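Local coordinates for 2,3-dihydroxybenzoate-AMP ligase (PDB 1MDB), which is an AMP-binding enzyme of the ANL clan that holds adenosine monophosphate and 2,3-dihydroxy-benzoic acid in this structure, at residues T274-V279 against S298-L303; D263-I268 against M284-A289; V225-L230 against R252-P257. All coordinates share one frame; numbering follows the deposited sequence.

Contact 1 (T274-V279 against S298-L303); sequences TITALV and SSLQVL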
loop_
_atom_site.group_PDB
_atom_site.type_symbol
_atom_site.label_atom_id
_atom_site.label_comp_id
_atom_site.label_asym_id
_atom_site.label_seq_id
_atom_site.Cartn_x
_atom_site.Cartn_y
_atom_site.Cartn_z
ATOM N N THR A 274 14.070 -11.971 -6.934
ATOM C CA THR A 274 15.041 -11.537 -5.935
ATOM C C THR A 274 14.405 -10.724 -4.805
ATOM O O THR A 274 15.036 -10.484 -3.772
ATOM C CB THR A 274 16.130 -10.661 -6.565
ATOM O OG1 THR A 274 15.537 -9.468 -7.096
ATOM C CG2 THR A 274 16.853 -11.427 -7.670
ATOM N N ILE A 275 13.162 -10.295 -5.002
ATOM C CA ILE A 275 12.475 -9.495 -3.985
ATOM C C ILE A 275 10.959 -9.440 -4.170
ATOM O O ILE A 275 10.472 -9.365 -5.299
ATOM C CB ILE A 275 13.003 -8.042 -3.983
ATOM C CG1 ILE A 275 12.219 -7.200 -2.967
ATOM C CG2 ILE A 275 12.893 -7.452 -5.388
ATOM C CD1 ILE A 275 12.623 -5.725 -2.918
ATOM N N THR A 276 10.225 -9.491 -3.058
ATOM C CA THR A 276 8.771 -9.398 -3.093
ATOM C C THR A 276 8.273 -8.686 -1.830
ATOM O O THR A 276 9.025 -8.508 -0.859
ATOM C CB THR A 276 8.112 -10.788 -3.241
ATOM O OG1 THR A 276 6.713 -10.625 -3.501
ATOM C CG2 THR A 276 8.292 -11.619 -1.991
ATOM N N ALA A 277 7.014 -8.263 -1.839
ATOM C CA ALA A 277 6.473 -7.538 -0.697
ATOM C C ALA A 277 5.152 -8.107 -0.216
ATOM O O ALA A 277 4.244 -8.365 -1.013
ATOM C CB ALA A 277 6.310 -6.065 -1.050
ATOM N N LEU A 278 5.057 -8.297 1.097
ATOM C CA LEU A 278 3.859 -8.840 1.721
ATOM C C LEU A 278 3.396 -7.910 2.844
ATOM O O LEU A 278 4.090 -6.954 3.214
ATOM C CB LEU A 278 4.145 -10.219 2.338
ATOM C CG LEU A 278 5.131 -11.177 1.644
ATOM C CD1 LEU A 278 5.329 -12.414 2.519
ATOM C CD2 LEU A 278 4.619 -11.569 0.248
ATOM N N VAL A 279 2.205 -8.199 3.359
ATOM C CA VAL A 279 1.643 -7.483 4.495
ATOM C C VAL A 279 1.663 -8.589 5.555
ATOM O O VAL A 279 1.727 -9.770 5.204
ATOM C CB VAL A 279 0.185 -6.987 4.230
ATOM C CG1 VAL A 279 0.193 -5.849 3.211
ATOM C CG2 VAL A 279 -0.683 -8.129 3.728
ATOM N N SER A 298 15.007 -20.092 -3.096
ATOM C CA SER A 298 16.409 -19.733 -2.901
ATOM C C SER A 298 16.901 -18.441 -3.559
ATOM O O SER A 298 17.818 -17.800 -3.052
ATOM C CB SER A 298 17.293 -20.899 -3.362
ATOM O OG SER A 298 18.634 -20.488 -3.521
ATOM N N SER A 299 16.320 -18.063 -4.689
ATOM C CA SER A 299 16.746 -16.843 -5.374
ATOM C C SER A 299 16.342 -15.583 -4.607
ATOM O O SER A 299 16.846 -14.485 -4.865
ATOM C CB SER A 299 16.136 -16.792 -6.772
ATOM O OG SER A 299 14.718 -16.850 -6.705
ATOM N N LEU A 300 15.430 -15.743 -3.658
ATOM C CA LEU A 300 14.956 -14.610 -2.876
ATOM C C LEU A 300 16.077 -13.973 -2.046
ATOM O O LEU A 300 16.754 -14.653 -1.271
ATOM C CB LEU A 300 13.812 -15.075 -1.971
ATOM C CG LEU A 300 12.647 -14.120 -1.713
ATOM C CD1 LEU A 300 12.112 -13.573 -3.029
ATOM C CD2 LEU A 300 11.563 -14.861 -0.960
ATOM N N GLN A 301 16.272 -12.667 -2.222
ATOM C CA GLN A 301 17.295 -11.923 -1.490
ATOM C C GLN A 301 16.698 -10.987 -0.435
ATOM O O GLN A 301 17.306 -10.743 0.608
ATOM C CB GLN A 301 18.130 -11.090 -2.466
ATOM C CG GLN A 301 19.068 -11.896 -3.353
ATOM C CD GLN A 301 19.618 -11.069 -4.492
ATOM O OE1 GLN A 301 20.125 -9.970 -4.281
ATOM N NE2 GLN A 301 19.520 -11.588 -5.708
ATOM N N VAL A 302 15.509 -10.460 -0.716
ATOM C CA VAL A 302 14.835 -9.533 0.189
ATOM C C VAL A 302 13.333 -9.772 0.229
ATOM O O VAL A 302 12.676 -9.844 -0.809
ATOM C CB VAL A 302 15.062 -8.065 -0.241
ATOM C CG1 VAL A 302 14.250 -7.124 0.643
ATOM C CG2 VAL A 302 16.542 -7.726 -0.165
ATOM N N LEU A 303 12.798 -9.896 1.435
ATOM C CA LEU A 303 11.372 -10.098 1.616
ATOM C C LEU A 303 10.840 -8.921 2.431
ATOM O O LEU A 303 11.180 -8.764 3.608
ATOM C CB LEU A 303 11.101 -11.413 2.351
ATOM C CG LEU A 303 9.611 -11.710 2.555
ATOM C CD1 LEU A 303 8.964 -11.924 1.203
ATOM C CD2 LEU A 303 9.427 -12.944 3.428
#
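The carbonyl oxygen of Thr274 is gripped by two successive backbone amides, Gln301 N at 2.9 Å and Val302 N at 3.1 Å. Both reach Thr274 O from the same face of its carbonyl plane, but not alike: the Gln301 amide stands well above that plane, 44° out of it, whereas the Val302 amide is tilted from it by only 20°. One acceptor thus holds both the end of the incoming loop and the first residue of strand 302-306. Two residues further along the first strand, the pairing is looser, the bond from Thr276 N to Val302 O being weak at 3.3 Å, and Ile275 CA brings a C-H toward the same Val302 O. The two strands run parallel, as the two strands of the beta-alpha-beta unit that helix 280-292 connects, inside the large mixed sheet of the AMP-binding domain. Ile275 and Val302 lie side by side on one face of this sheet. With CG1 of Ile275 anti to its own N (chi1 177°), that methylene sits alongside Val302, 4.0 Å from Val302 CB. Thr276 and Leu303 point together to the other face, where Thr276 CG2 meets Leu303 CD1 at 3.3 Å, closer than usual van der Waals contact. Leu278 also brings its CD1 methyl to Leu303 CD1, at 3.9 Å, the two side chains crossing at a slant. Thr276 turns OG1 away from this apolar cluster, to a hydrogen bond with Leu227 O on the neighbouring strand. At the other end Thr274 and Gln301 run side by side, Thr274 CG2 lying 3.3 Å from Gln301 NE2, while Thr274 OG1 is bonded to Val225 N.

Contact 2 (D263-I268 against M284-A289); sequences DAFPLI and MVWMDA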
loop_
_atom_site.group_PDB
_atom_site.type_symbol
_atom_site.label_atom_id
_atom_site.label_comp_id
_atom_site.label_asym_id
_atom_site.label_seq_id
_atom_site.Cartn_x
_atom_site.Cartn_y
_atom_site.Cartn_z
ATOM N N ASP A 263 0.328 -19.575 -6.139
ATOM C CA ASP A 263 0.642 -18.833 -7.350
ATOM C C ASP A 263 2.040 -18.227 -7.344
ATOM O O ASP A 263 2.759 -18.313 -8.335
ATOM C CB ASP A 263 -0.383 -17.718 -7.582
ATOM C CG ASP A 263 -1.713 -18.243 -8.086
ATOM O OD1 ASP A 263 -1.696 -19.193 -8.899
ATOM O OD2 ASP A 263 -2.768 -17.701 -7.685
ATOM N N ALA A 264 2.421 -17.626 -6.219
ATOM C CA ALA A 264 3.712 -16.957 -6.069
ATOM C C ALA A 264 4.970 -17.828 -6.002
ATOM O O ALA A 264 5.982 -17.495 -6.617
ATOM C CB ALA A 264 3.668 -16.042 -4.845
ATOM N N PHE A 265 4.923 -18.919 -5.244
ATOM C CA PHE A 265 6.098 -19.781 -5.110
ATOM C C PHE A 265 6.647 -20.289 -6.443
ATOM O O PHE A 265 7.826 -20.108 -6.730
ATOM C CB PHE A 265 5.790 -20.945 -4.156
ATOM C CG PHE A 265 5.811 -20.551 -2.695
ATOM C CD1 PHE A 265 5.637 -19.220 -2.316
ATOM C CD2 PHE A 265 5.973 -21.513 -1.701
ATOM C CE1 PHE A 265 5.621 -18.847 -0.974
ATOM C CE2 PHE A 265 5.958 -21.152 -0.347
ATOM C CZ PHE A 265 5.780 -19.815 0.016
ATOM N N PRO A 266 5.804 -20.920 -7.278
ATOM C CA PRO A 266 6.316 -21.409 -8.564
ATOM C C PRO A 266 6.969 -20.265 -9.339
ATOM O O PRO A 266 8.020 -20.430 -9.952
ATOM C CB PRO A 266 5.062 -21.934 -9.259
ATOM C CG PRO A 266 4.203 -22.381 -8.113
ATOM C CD PRO A 266 4.381 -21.261 -7.115
ATOM N N LEU A 267 6.340 -19.097 -9.286
ATOM C CA LEU A 267 6.837 -17.907 -9.971
ATOM C C LEU A 267 8.198 -17.480 -9.427
ATOM O O LEU A 267 9.062 -17.023 -10.165
ATOM C CB LEU A 267 5.830 -16.759 -9.804
ATOM C CG LEU A 267 4.964 -16.273 -10.972
ATOM C CD1 LEU A 267 5.037 -17.217 -12.165
ATOM C CD2 LEU A 267 3.543 -16.105 -10.472
ATOM N N ILE A 268 8.387 -17.622 -8.124
ATOM C CA ILE A 268 9.651 -17.238 -7.519
ATOM C C ILE A 268 10.763 -18.171 -7.999
ATOM O O ILE A 268 11.860 -17.724 -8.340
ATOM C CB ILE A 268 9.549 -17.267 -5.979
ATOM C CG1 ILE A 268 8.536 -16.212 -5.525
ATOM C CG2 ILE A 268 10.914 -17.007 -5.355
ATOM C CD1 ILE A 268 8.315 -16.146 -4.031
ATOM N N MET A 284 2.385 -14.478 7.364
ATOM C CA MET A 284 2.132 -15.671 8.164
ATOM C C MET A 284 1.785 -16.856 7.248
ATOM O O MET A 284 2.284 -17.968 7.432
ATOM C CB MET A 284 0.978 -15.423 9.137
ATOM C CG MET A 284 1.153 -14.177 9.996
ATOM S SD MET A 284 2.724 -14.160 10.900
ATOM C CE MET A 284 2.553 -12.646 11.893
ATOM N N VAL A 285 0.921 -16.623 6.266
ATOM C CA VAL A 285 0.543 -17.693 5.346
ATOM C C VAL A 285 1.762 -18.182 4.563
ATOM O O VAL A 285 1.927 -19.380 4.344
ATOM C CB VAL A 285 -0.547 -17.230 4.344
ATOM C CG1 VAL A 285 -0.859 -18.347 3.346
ATOM C CG2 VAL A 285 -1.818 -16.849 5.095
ATOM N N TRP A 286 2.616 -17.254 4.151
ATOM C CA TRP A 286 3.807 -17.616 3.387
ATOM C C TRP A 286 4.781 -18.443 4.213
ATOM O O TRP A 286 5.378 -19.397 3.703
ATOM C CB TRP A 286 4.502 -16.359 2.859
ATOM C CG TRP A 286 3.917 -15.856 1.562
ATOM C CD1 TRP A 286 2.589 -15.759 1.241
ATOM C CD2 TRP A 286 4.642 -15.384 0.418
ATOM N NE1 TRP A 286 2.447 -15.258 -0.032
ATOM C CE2 TRP A 286 3.689 -15.020 -0.559
ATOM C CE3 TRP A 286 6.003 -15.230 0.126
ATOM C CZ2 TRP A 286 4.057 -14.513 -1.811
ATOM C CZ3 TRP A 286 6.371 -14.726 -1.120
ATOM C CH2 TRP A 286 5.399 -14.373 -2.072
ATOM N N MET A 287 4.940 -18.079 5.488
ATOM C CA MET A 287 5.837 -18.810 6.365
ATOM C C MET A 287 5.328 -20.229 6.591
ATOM O O MET A 287 6.116 -21.170 6.568
ATOM C CB MET A 287 6.025 -18.071 7.695
ATOM C CG MET A 287 6.702 -16.712 7.525
ATOM S SD MET A 287 7.411 -16.041 9.050
ATOM C CE MET A 287 9.094 -16.518 8.846
ATOM N N ASP A 288 4.022 -20.399 6.788
ATOM C CA ASP A 288 3.485 -21.751 6.970
ATOM C C ASP A 288 3.745 -22.546 5.700
ATOM O O ASP A 288 4.261 -23.664 5.735
ATOM C CB ASP A 288 1.969 -21.748 7.208
ATOM C CG ASP A 288 1.590 -21.275 8.592
ATOM O OD1 ASP A 288 0.390 -21.356 8.927
ATOM O OD2 ASP A 288 2.479 -20.819 9.342
ATOM N N ALA A 289 3.380 -21.951 4.571
ATOM C CA ALA A 289 3.542 -22.598 3.281
ATOM C C ALA A 289 4.994 -22.959 2.991
ATOM O O ALA A 289 5.278 -24.062 2.534
ATOM C CB ALA A 289 2.992 -21.699 2.183
#
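Phe265 presents the edge of its ring to one face of Trp286 in a T-shaped stack, the planes 85° apart and the centroid of the phenyl ring 5.4 Å from that of the six-membered indole ring. The atom that leads is Phe265 CE1, which stands over the indole toward its rim, 3.8 Å from Trp286 CE3. Both side chains leave their helices with CG beside the backbone N (chi1 -77° for Phe265), and reach past one another from the two helices, heading opposite ways. The outer end of the phenyl ring, CZ and CE2, reaches the other helix: Trp286 O lies in the ring plane, 3.7 Å from Phe265 CZ, and Phe265 CE2 packs against Ala289 CB. Ala264 CB approaches the indole obliquely, 3.4 Å from Trp286 CZ2, and Ile268 CD1 comes in from the opposite direction to Trp286 at 3.8 Å from CZ3. Helices 261-271 and 280-292, which precede and follow strand 275-278, cross here at -63° with their axes 11.9 Å apart, a separation spanned by the two aromatic side chains. Beyond the pair, the indole also touches Thr276 and Leu278 of that strand. The one polar atom of the indole, Trp286 NE1, is bonded to Pro259 O; the buried interface is mainly aromatic and methyl packing, and the indole N-H does not go without a partner.

Contact 3 (V225-L230 against R252-P257); sequences VYLAAL and RVVLSP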
loop_
_atom_site.group_PDB
_atom_site.type_symbol
_atom_site.label_atom_id
_atom_site.label_comp_id
_atom_site.label_asym_id
_atom_site.label_seq_id
_atom_site.Cartn_x
_atom_site.Cartn_y
_atom_site.Cartn_z
ATOM N N VAL A 225 14.518 -8.685 -9.813
ATOM C CA VAL A 225 13.363 -9.387 -10.353
ATOM C C VAL A 225 12.345 -9.282 -9.215
ATOM O O VAL A 225 12.402 -10.029 -8.237
ATOM C CB VAL A 225 13.640 -10.876 -10.647
ATOM C CG1 VAL A 225 12.434 -11.481 -11.339
ATOM C CG2 VAL A 225 14.879 -11.029 -11.530
ATOM N N TYR A 226 11.433 -8.327 -9.334
ATOM C CA TYR A 226 10.430 -8.096 -8.305
ATOM C C TYR A 226 9.111 -8.765 -8.646
ATOM O O TYR A 226 8.577 -8.588 -9.745
ATOM C CB TYR A 226 10.218 -6.590 -8.135
ATOM C CG TYR A 226 9.120 -6.192 -7.170
ATOM C CD1 TYR A 226 9.420 -5.710 -5.894
ATOM C CD2 TYR A 226 7.774 -6.259 -7.550
ATOM C CE1 TYR A 226 8.399 -5.296 -5.018
ATOM C CE2 TYR A 226 6.756 -5.856 -6.687
ATOM C CZ TYR A 226 7.071 -5.373 -5.428
ATOM O OH TYR A 226 6.055 -4.966 -4.588
ATOM N N LEU A 227 8.595 -9.545 -7.701
ATOM C CA LEU A 227 7.314 -10.215 -7.879
ATOM C C LEU A 227 6.215 -9.337 -7.275
ATOM O O LEU A 227 6.268 -8.986 -6.081
ATOM C CB LEU A 227 7.299 -11.556 -7.151
ATOM C CG LEU A 227 5.957 -12.287 -7.181
ATOM C CD1 LEU A 227 5.680 -12.770 -8.606
ATOM C CD2 LEU A 227 5.988 -13.468 -6.206
ATOM N N ALA A 228 5.230 -8.976 -8.091
ATOM C CA ALA A 228 4.109 -8.175 -7.605
ATOM C C ALA A 228 3.084 -9.176 -7.083
ATOM O O ALA A 228 2.318 -9.735 -7.862
ATOM C CB ALA A 228 3.517 -7.362 -8.739
ATOM N N ALA A 229 3.087 -9.413 -5.772
ATOM C CA ALA A 229 2.168 -10.364 -5.147
ATOM C C ALA A 229 0.924 -9.699 -4.553
ATOM O O ALA A 229 -0.126 -10.327 -4.426
ATOM C CB ALA A 229 2.888 -11.151 -4.067
ATOM N N LEU A 230 1.055 -8.437 -4.167
ATOM C CA LEU A 230 -0.066 -7.684 -3.605
ATOM C C LEU A 230 -0.703 -6.886 -4.739
ATOM O O LEU A 230 -0.092 -6.714 -5.796
ATOM C CB LEU A 230 0.444 -6.701 -2.543
ATOM C CG LEU A 230 1.100 -7.264 -1.284
ATOM C CD1 LEU A 230 1.753 -6.139 -0.496
ATOM C CD2 LEU A 230 0.053 -7.959 -0.448
ATOM N N ARG A 252 13.164 -5.925 -13.571
ATOM C CA ARG A 252 12.070 -6.646 -14.206
ATOM C C ARG A 252 10.991 -7.017 -13.203
ATOM O O ARG A 252 11.287 -7.515 -12.127
ATOM C CB ARG A 252 12.602 -7.910 -14.890
ATOM C CG ARG A 252 11.530 -8.837 -15.433
ATOM C CD ARG A 252 12.138 -9.886 -16.366
ATOM N NE ARG A 252 12.950 -10.883 -15.668
ATOM C CZ ARG A 252 12.490 -12.073 -15.294
ATOM N NH1 ARG A 252 11.238 -12.402 -15.558
ATOM N NH2 ARG A 252 13.274 -12.935 -14.660
ATOM N N VAL A 253 9.738 -6.788 -13.583
ATOM C CA VAL A 253 8.597 -7.073 -12.731
ATOM C C VAL A 253 7.878 -8.354 -13.154
ATOM O O VAL A 253 7.610 -8.561 -14.343
ATOM C CB VAL A 253 7.558 -5.905 -12.791
ATOM C CG1 VAL A 253 6.282 -6.304 -12.083
ATOM C CG2 VAL A 253 8.142 -4.637 -12.178
ATOM N N VAL A 254 7.554 -9.202 -12.187
ATOM C CA VAL A 254 6.819 -10.427 -12.472
ATOM C C VAL A 254 5.455 -10.271 -11.829
ATOM O O VAL A 254 5.358 -9.952 -10.643
ATOM C CB VAL A 254 7.484 -11.670 -11.861
ATOM C CG1 VAL A 254 6.680 -12.895 -12.217
ATOM C CG2 VAL A 254 8.921 -11.787 -12.332
ATOM N N LEU A 255 4.397 -10.524 -12.590
ATOM C CA LEU A 255 3.052 -10.369 -12.057
ATOM C C LEU A 255 2.419 -11.667 -11.578
ATOM O O LEU A 255 2.234 -12.604 -12.350
ATOM C CB LEU A 255 2.157 -9.715 -13.112
ATOM C CG LEU A 255 2.726 -8.407 -13.676
ATOM C CD1 LEU A 255 1.880 -7.927 -14.847
ATOM C CD2 LEU A 255 2.773 -7.362 -12.577
ATOM N N SER A 256 2.076 -11.713 -10.296
ATOM C CA SER A 256 1.448 -12.894 -9.734
ATOM C C SER A 256 -0.066 -12.756 -9.831
ATOM O O SER A 256 -0.625 -11.681 -9.582
ATOM C CB SER A 256 1.857 -13.080 -8.269
ATOM O OG SER A 256 1.287 -14.268 -7.736
ATOM N N PRO A 257 -0.747 -13.847 -10.212
ATOM C CA PRO A 257 -2.199 -13.964 -10.374
ATOM C C PRO A 257 -2.933 -13.600 -9.085
ATOM O O PRO A 257 -4.049 -13.065 -9.112
ATOM C CB PRO A 257 -2.388 -15.439 -10.716
ATOM C CG PRO A 257 -1.112 -15.793 -11.415
ATOM C CD PRO A 257 -0.078 -15.110 -10.573
#
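Val225 and Arg252 both extend their side chains, each with a gamma carbon anti to the backbone N (chi1 172° for Arg252), and a bend at chi3 of Arg252 (70°) then folds the guanidinium back beside the valine. Val225 CG1 lies over one face of that group, toward its rim, 3.7 Å from Arg252 NH2. The same methyl meets Val254 CG2, and next along this face Leu227 CD1 packs on Val254 CG1 at 3.7 Å. On the other face Ala228 CB touches Leu255 CD2, at 3.9 Å, beside the buried Tyr226 and Val253. Strands 225-228 and 252-255 are parallel neighbours in the central sheet, and their backbones are laced by four alternating hydrogen bonds. The straightest is Ala228 N to Val254 O, 2.7 Å with 172° at the hydrogen; Val254 N to Tyr226 O is equally short. Just past the end of strand 252-255, Ser256 N still bonds Ala228 O, at 3.1 Å, which extends the pairing by one bond. Helix 242-248 covers the face of Tyr226 and Val253, helix 261-271 that of Leu227. The guanidinium is bonded through NH1 to Glu271 and Thr45; its charge is therefore probably balanced by Glu271, while one flat face packs against the Val225 methyl.

Contacts 1 and 3 belong to one sheet: strands 275-278 and 225-228 are neighbours in it, joined by backbone bonds such as Thr274 N to Val225 O. Contact 2 lies on one side of that sheet, where Ala264 and Ile268 pack on Leu227 and the indole faces strand 275-278. Contacts 2 and 3 are buried, whereas contact 1 is only partly so, Gln301 being exposed. Their chemistry follows: regular backbone bonding in contact 3, fewer and less regular bonds in contact 1 where a loop enters its strand, and in contact 2 mainly side-chain packing, with no backbone hydrogen bonds between the helices. Helix 280-292 serves contact 2 and is the crossover of contact 1.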